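Local coordinates for nitrogenase molybdenum-iron protein beta chain (Clostridium pasteurianum, PDB 4WES) that forms, with the alpha chain, the molybdenum-iron component of nitrogenase, which reduces dinitrogen to ammonia, and shares an [8Fe-7S] cluster with that chain, at residues Gly233-Asp247 and Leu253-Pro267. Numbering follows the deposited sequence. Where two conformers were deposited one is given.
Sequences GNSDLTLSLGSYASD and LEKKCKVPFKTLRTP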
loop_
_atom_site.group_PDB
_atom_site.type_symbol
_atom_site.label_atom_id
_atom_site.label_comp_id
_atom_site.label_asym_id
_atom_site.label_seq_id
_atom_site.Cartn_x
_atom_site.Cartn_y
_atom_site.Cartn_z
ATOM N N GLY B 233 6.223 -41.444 4.218
ATOM C CA GLY B 233 7.041 -42.377 4.972
ATOM C C GLY B 233 8.246 -42.923 4.222
ATOM O O GLY B 233 9.115 -43.574 4.825
ATOM N N ASN B 234 8.293 -42.690 2.907
ATOM C CA ASN B 234 9.383 -43.176 2.037
ATOM C C ASN B 234 10.410 -42.115 1.687
ATOM O O ASN B 234 11.311 -42.358 0.916
ATOM C CB ASN B 234 8.783 -43.741 0.764
ATOM C CG ASN B 234 8.099 -45.069 0.995
ATOM O OD1 ASN B 234 8.627 -45.945 1.716
ATOM N ND2 ASN B 234 6.932 -45.256 0.375
ATOM N N SER B 235 10.279 -40.935 2.287
ATOM C CA SER B 235 11.158 -39.814 1.990
ATOM C C SER B 235 12.503 -39.901 2.711
ATOM O O SER B 235 12.659 -40.681 3.648
ATOM C CB SER B 235 10.440 -38.494 2.292
ATOM O OG SER B 235 9.264 -38.449 1.518
ATOM N N ASP B 236 13.448 -39.050 2.285
ATOM C CA ASP B 236 14.795 -39.023 2.842
ATOM C C ASP B 236 14.898 -38.223 4.132
ATOM O O ASP B 236 15.756 -38.482 4.969
ATOM C CB ASP B 236 15.747 -38.411 1.836
ATOM C CG ASP B 236 15.986 -39.301 0.634
ATOM O OD1 ASP B 236 15.997 -40.558 0.781
ATOM O OD2 ASP B 236 16.188 -38.728 -0.483
ATOM N N LEU B 237 14.041 -37.207 4.273
ATOM C CA LEU B 237 14.188 -36.170 5.286
ATOM C C LEU B 237 12.880 -35.411 5.320
ATOM O O LEU B 237 12.225 -35.265 4.277
ATOM C CB LEU B 237 15.328 -35.207 4.906
ATOM C CG LEU B 237 15.635 -34.038 5.834
ATOM C CD1 LEU B 237 16.129 -34.496 7.186
ATOM C CD2 LEU B 237 16.613 -33.075 5.183
ATOM N N THR B 238 12.530 -34.883 6.502
ATOM C CA THR B 238 11.450 -33.918 6.647
ATOM C C THR B 238 12.037 -32.595 7.132
ATOM O O THR B 238 12.747 -32.572 8.125
ATOM C CB THR B 238 10.395 -34.421 7.656
ATOM O OG1 THR B 238 9.859 -35.681 7.229
ATOM C CG2 THR B 238 9.288 -33.393 7.839
ATOM N N LEU B 239 11.694 -31.511 6.442
ATOM C CA LEU B 239 11.981 -30.162 6.949
ATOM C C LEU B 239 10.731 -29.639 7.631
ATOM O O LEU B 239 9.651 -29.553 7.022
ATOM C CB LEU B 239 12.401 -29.229 5.823
ATOM C CG LEU B 239 13.717 -29.601 5.134
ATOM C CD1 LEU B 239 14.124 -28.593 4.077
ATOM C CD2 LEU B 239 14.846 -29.793 6.145
ATOM N N SER B 240 10.878 -29.314 8.920
ATOM C CA SER B 240 9.785 -28.773 9.739
ATOM C C SER B 240 9.963 -27.264 9.801
ATOM O O SER B 240 10.908 -26.795 10.434
ATOM C CB SER B 240 9.920 -29.389 11.140
ATOM O OG SER B 240 8.938 -28.833 11.974
ATOM N N LEU B 241 9.100 -26.511 9.112
ATOM C CA LEU B 241 9.245 -25.069 9.070
ATOM C C LEU B 241 8.347 -24.465 10.126
ATOM O O LEU B 241 7.112 -24.493 9.992
ATOM C CB LEU B 241 8.880 -24.512 7.713
ATOM C CG LEU B 241 9.604 -25.094 6.498
ATOM C CD1 LEU B 241 9.291 -24.316 5.240
ATOM C CD2 LEU B 241 11.103 -25.211 6.660
ATOM N N GLY B 242 8.951 -23.924 11.175
ATOM C CA GLY B 242 8.189 -23.352 12.285
ATOM C C GLY B 242 7.902 -24.436 13.304
ATOM O O GLY B 242 7.010 -25.238 13.137
ATOM N N SER B 243 8.642 -24.428 14.413
ATOM C CA SER B 243 8.528 -25.521 15.369
ATOM C C SER B 243 7.133 -25.672 15.980
ATOM O O SER B 243 6.687 -26.798 16.206
ATOM C CB SER B 243 9.584 -25.415 16.454
ATOM O OG SER B 243 9.364 -24.267 17.261
ATOM N N TYR B 244 6.463 -24.559 16.261
ATOM C CA TYR B 244 5.158 -24.671 16.888
ATOM C C TYR B 244 4.170 -25.416 16.004
ATOM O O TYR B 244 3.413 -26.279 16.474
ATOM C CB TYR B 244 4.589 -23.309 17.256
ATOM C CG TYR B 244 5.161 -22.653 18.491
ATOM C CD1 TYR B 244 6.429 -22.111 18.490
ATOM C CD2 TYR B 244 4.380 -22.502 19.633
ATOM C CE1 TYR B 244 6.934 -21.437 19.595
ATOM C CE2 TYR B 244 4.856 -21.813 20.740
ATOM C CZ TYR B 244 6.124 -21.282 20.728
ATOM O OH TYR B 244 6.601 -20.575 21.812
ATOM N N ALA B 245 4.107 -25.035 14.727
ATOM C CA ALA B 245 3.142 -25.618 13.823
ATOM C C ALA B 245 3.557 -27.007 13.313
ATOM O O ALA B 245 2.682 -27.817 12.997
ATOM C CB ALA B 245 2.908 -24.703 12.624
ATOM N N SER B 246 4.854 -27.223 13.148
ATOM C CA SER B 246 5.305 -28.293 12.280
ATOM C C SER B 246 6.078 -29.429 12.972
ATOM O O SER B 246 6.153 -30.544 12.428
ATOM C CB SER B 246 6.174 -27.718 11.159
ATOM O OG SER B 246 5.444 -26.735 10.440
ATOM N N ASP B 247 6.670 -29.170 14.148
ATOM C CA ASP B 247 7.542 -30.181 14.737
ATOM C C ASP B 247 6.786 -31.419 15.156
ATOM O O ASP B 247 7.321 -32.516 15.030
ATOM C CB ASP B 247 8.290 -29.636 15.951
ATOM C CG ASP B 247 9.620 -29.030 15.646
ATOM O OD1 ASP B 247 10.004 -28.884 14.483
ATOM O OD2 ASP B 247 10.322 -28.689 16.648
ATOM N N LEU B 253 6.377 -38.492 12.423
ATOM C CA LEU B 253 6.798 -39.198 11.226
ATOM C C LEU B 253 8.143 -39.901 11.437
ATOM O O LEU B 253 8.371 -41.015 10.939
ATOM C CB LEU B 253 6.859 -38.223 10.044
ATOM C CG LEU B 253 7.166 -38.846 8.685
ATOM C CD1 LEU B 253 6.257 -39.997 8.316
ATOM C CD2 LEU B 253 7.119 -37.757 7.625
ATOM N N GLU B 254 9.057 -39.255 12.178
ATOM C CA GLU B 254 10.318 -39.896 12.498
ATOM C C GLU B 254 10.076 -41.188 13.312
ATOM O O GLU B 254 10.660 -42.253 13.032
ATOM C CB GLU B 254 11.260 -38.954 13.249
ATOM C CG GLU B 254 12.635 -39.587 13.502
ATOM C CD GLU B 254 13.571 -38.749 14.342
ATOM O OE1 GLU B 254 14.783 -38.749 14.026
ATOM O OE2 GLU B 254 13.101 -38.097 15.313
ATOM N N LYS B 255 9.198 -41.103 14.306
ATOM C CA LYS B 255 8.929 -42.239 15.166
ATOM C C LYS B 255 8.240 -43.352 14.381
ATOM O O LYS B 255 8.591 -44.553 14.515
ATOM C CB LYS B 255 8.062 -41.833 16.343
ATOM C CG LYS B 255 8.779 -40.976 17.365
ATOM C CD LYS B 255 7.796 -40.463 18.401
ATOM C CE LYS B 255 8.289 -39.219 19.115
ATOM N NZ LYS B 255 9.572 -39.466 19.817
ATOM N N LYS B 256 7.263 -43.002 13.553
ATOM C CA LYS B 256 6.472 -44.002 12.839
ATOM C C LYS B 256 7.234 -44.656 11.688
ATOM O O LYS B 256 7.157 -45.874 11.496
ATOM C CB LYS B 256 5.195 -43.388 12.292
ATOM C CG LYS B 256 4.195 -44.401 11.764
ATOM C CD LYS B 256 3.022 -43.717 11.078
ATOM C CE LYS B 256 1.982 -44.722 10.623
ATOM N NZ LYS B 256 0.934 -44.159 9.756
ATOM N N CYS B 257 7.963 -43.830 10.934
ATOM C CA CYS B 257 8.491 -44.236 9.618
ATOM C C CYS B 257 9.994 -44.115 9.497
ATOM O O CYS B 257 10.534 -44.438 8.434
ATOM C CB CYS B 257 7.811 -43.443 8.499
ATOM S SG CYS B 257 6.005 -43.586 8.441
ATOM N N LYS B 258 10.658 -43.644 10.558
ATOM C CA LYS B 258 12.107 -43.522 10.607
ATOM C C LYS B 258 12.649 -42.494 9.608
ATOM O O LYS B 258 13.792 -42.540 9.200
ATOM C CB LYS B 258 12.806 -44.884 10.455
ATOM C CG LYS B 258 12.271 -45.973 11.352
ATOM C CD LYS B 258 12.938 -47.302 10.993
ATOM C CE LYS B 258 12.231 -48.484 11.650
ATOM N NZ LYS B 258 12.991 -49.763 11.516
ATOM N N VAL B 259 11.815 -41.525 9.246
ATOM C CA VAL B 259 12.274 -40.416 8.422
ATOM C C VAL B 259 12.865 -39.347 9.335
ATOM O O VAL B 259 12.146 -38.760 10.159
ATOM C CB VAL B 259 11.117 -39.794 7.594
ATOM C CG1 VAL B 259 11.642 -38.669 6.729
ATOM C CG2 VAL B 259 10.389 -40.841 6.755
ATOM N N PRO B 260 14.172 -39.045 9.201
ATOM C CA PRO B 260 14.745 -38.003 10.057
ATOM C C PRO B 260 14.181 -36.631 9.741
ATOM O O PRO B 260 13.630 -36.423 8.651
ATOM C CB PRO B 260 16.241 -38.020 9.733
ATOM C CG PRO B 260 16.362 -38.768 8.476
ATOM C CD PRO B 260 15.142 -39.560 8.234
ATOM N N PHE B 261 14.302 -35.697 10.679
ATOM C CA PHE B 261 13.810 -34.362 10.423
ATOM C C PHE B 261 14.798 -33.321 10.873
ATOM O O PHE B 261 15.655 -33.562 11.715
ATOM C CB PHE B 261 12.424 -34.140 11.055
ATOM C CG PHE B 261 12.437 -33.980 12.546
ATOM C CD1 PHE B 261 12.523 -35.081 13.379
ATOM C CD2 PHE B 261 12.368 -32.715 13.116
ATOM C CE1 PHE B 261 12.518 -34.924 14.742
ATOM C CE2 PHE B 261 12.377 -32.554 14.482
ATOM C CZ PHE B 261 12.459 -33.658 15.291
ATOM N N LYS B 262 14.614 -32.123 10.324
ATOM C CA LYS B 262 15.338 -30.924 10.734
ATOM C C LYS B 262 14.339 -29.796 10.938
ATOM O O LYS B 262 13.479 -29.579 10.088
ATOM C CB LYS B 262 16.340 -30.548 9.649
ATOM C CG LYS B 262 17.241 -29.365 9.899
ATOM C CD LYS B 262 18.398 -29.354 8.908
ATOM C CE LYS B 262 19.292 -28.123 9.063
ATOM N NZ LYS B 262 19.689 -27.831 10.474
ATOM N N THR B 263 14.478 -29.068 12.039
ATOM C CA THR B 263 13.612 -27.955 12.341
ATOM C C THR B 263 14.275 -26.670 11.859
ATOM O O THR B 263 15.458 -26.454 12.103
ATOM C CB THR B 263 13.355 -27.883 13.846
ATOM O OG1 THR B 263 12.704 -29.083 14.264
ATOM C CG2 THR B 263 12.477 -26.662 14.209
ATOM N N LEU B 264 13.493 -25.815 11.203
ATOM C CA LEU B 264 13.941 -24.533 10.673
ATOM C C LEU B 264 12.953 -23.465 11.088
ATOM O O LEU B 264 11.776 -23.754 11.356
ATOM C CB LEU B 264 13.993 -24.585 9.145
ATOM C CG LEU B 264 15.032 -25.535 8.543
ATOM C CD1 LEU B 264 14.753 -25.750 7.060
ATOM C CD2 LEU B 264 16.451 -25.012 8.768
ATOM N N ARG B 265 13.412 -22.228 11.159
ATOM C CA ARG B 265 12.492 -21.118 11.302
ATOM C C ARG B 265 11.634 -20.966 10.041
ATOM O O ARG B 265 12.068 -21.273 8.919
ATOM C CB ARG B 265 13.284 -19.862 11.476
ATOM C CG ARG B 265 13.755 -19.682 12.855
ATOM C CD ARG B 265 14.353 -18.280 13.034
ATOM N NE ARG B 265 14.687 -18.217 14.404
ATOM C CZ ARG B 265 15.477 -17.347 14.958
ATOM N NH1 ARG B 265 16.097 -16.444 14.224
ATOM N NH2 ARG B 265 15.676 -17.414 16.252
ATOM N N THR B 266 10.428 -20.460 10.242
ATOM C CA THR B 266 9.672 -19.991 9.088
ATOM C C THR B 266 10.570 -19.071 8.272
ATOM O O THR B 266 11.160 -18.165 8.854
ATOM C CB THR B 266 8.431 -19.227 9.559
ATOM O OG1 THR B 266 7.655 -20.058 10.431
ATOM C CG2 THR B 266 7.601 -18.782 8.401
ATOM N N PRO B 267 10.660 -19.278 6.941
ATOM C CA PRO B 267 11.700 -18.542 6.214
ATOM C C PRO B 267 11.228 -17.134 5.845
ATOM O O PRO B 267 10.797 -16.892 4.711
ATOM C CB PRO B 267 11.982 -19.443 4.977
ATOM C CG PRO B 267 10.716 -20.212 4.803
ATOM C CD PRO B 267 10.233 -20.487 6.212
HETATM O O HOH W 1 10.157 -36.841 9.751
HETATM O O HOH W 2 6.115 -22.027 9.273
HETATM O O HOH W 3 11.295 -23.153 14.226
#
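Asp247 OD1 takes the hydroxyl of Thr263 at 2.7 Å (OG1 to OD1), on the syn side and 28° out of the carboxylate plane. The same oxygen accepts Ser240 OG, also at 2.7 Å, through its anti lone pair; one carboxylate oxygen, gripped by two hydroxyls, ties helix 243-257 near its start to both strands. Five backbone hydrogen bonds link strand 237-241 and Gly242 to Pro260 and strand 261-264, running from Thr238 N to Pro260 O (2.9 Å) as far as Gly242 N to Leu264 O (2.8 Å, N-H...O 175°). The axes lie 4.7 Å apart at 20°, so the pairing is parallel. Where the strands end, one water links Ser243 N to Leu264 O and another joins Leu241 O to Thr266 OG1. On the face away from the helix, Leu241 and Leu264 lie side by side, CD2 to CD1 3.7 Å, while Leu239 crosses Leu264. On the other face Val259 CG1 and Leu253 CD2 each come within 3.5 Å of Thr238 OG1, which donates to a water bridging to Val259 O; its strongest polar partner, Asn173, lies outside the segments. The segments hold both strands and the two helix ends of a beta-alpha-beta unit in which helix 243-257 packs on Thr238, Ser240 and Phe261, helix 270-284 lies against Leu239 and Leu264, and strand 172-175 flanks 237-241.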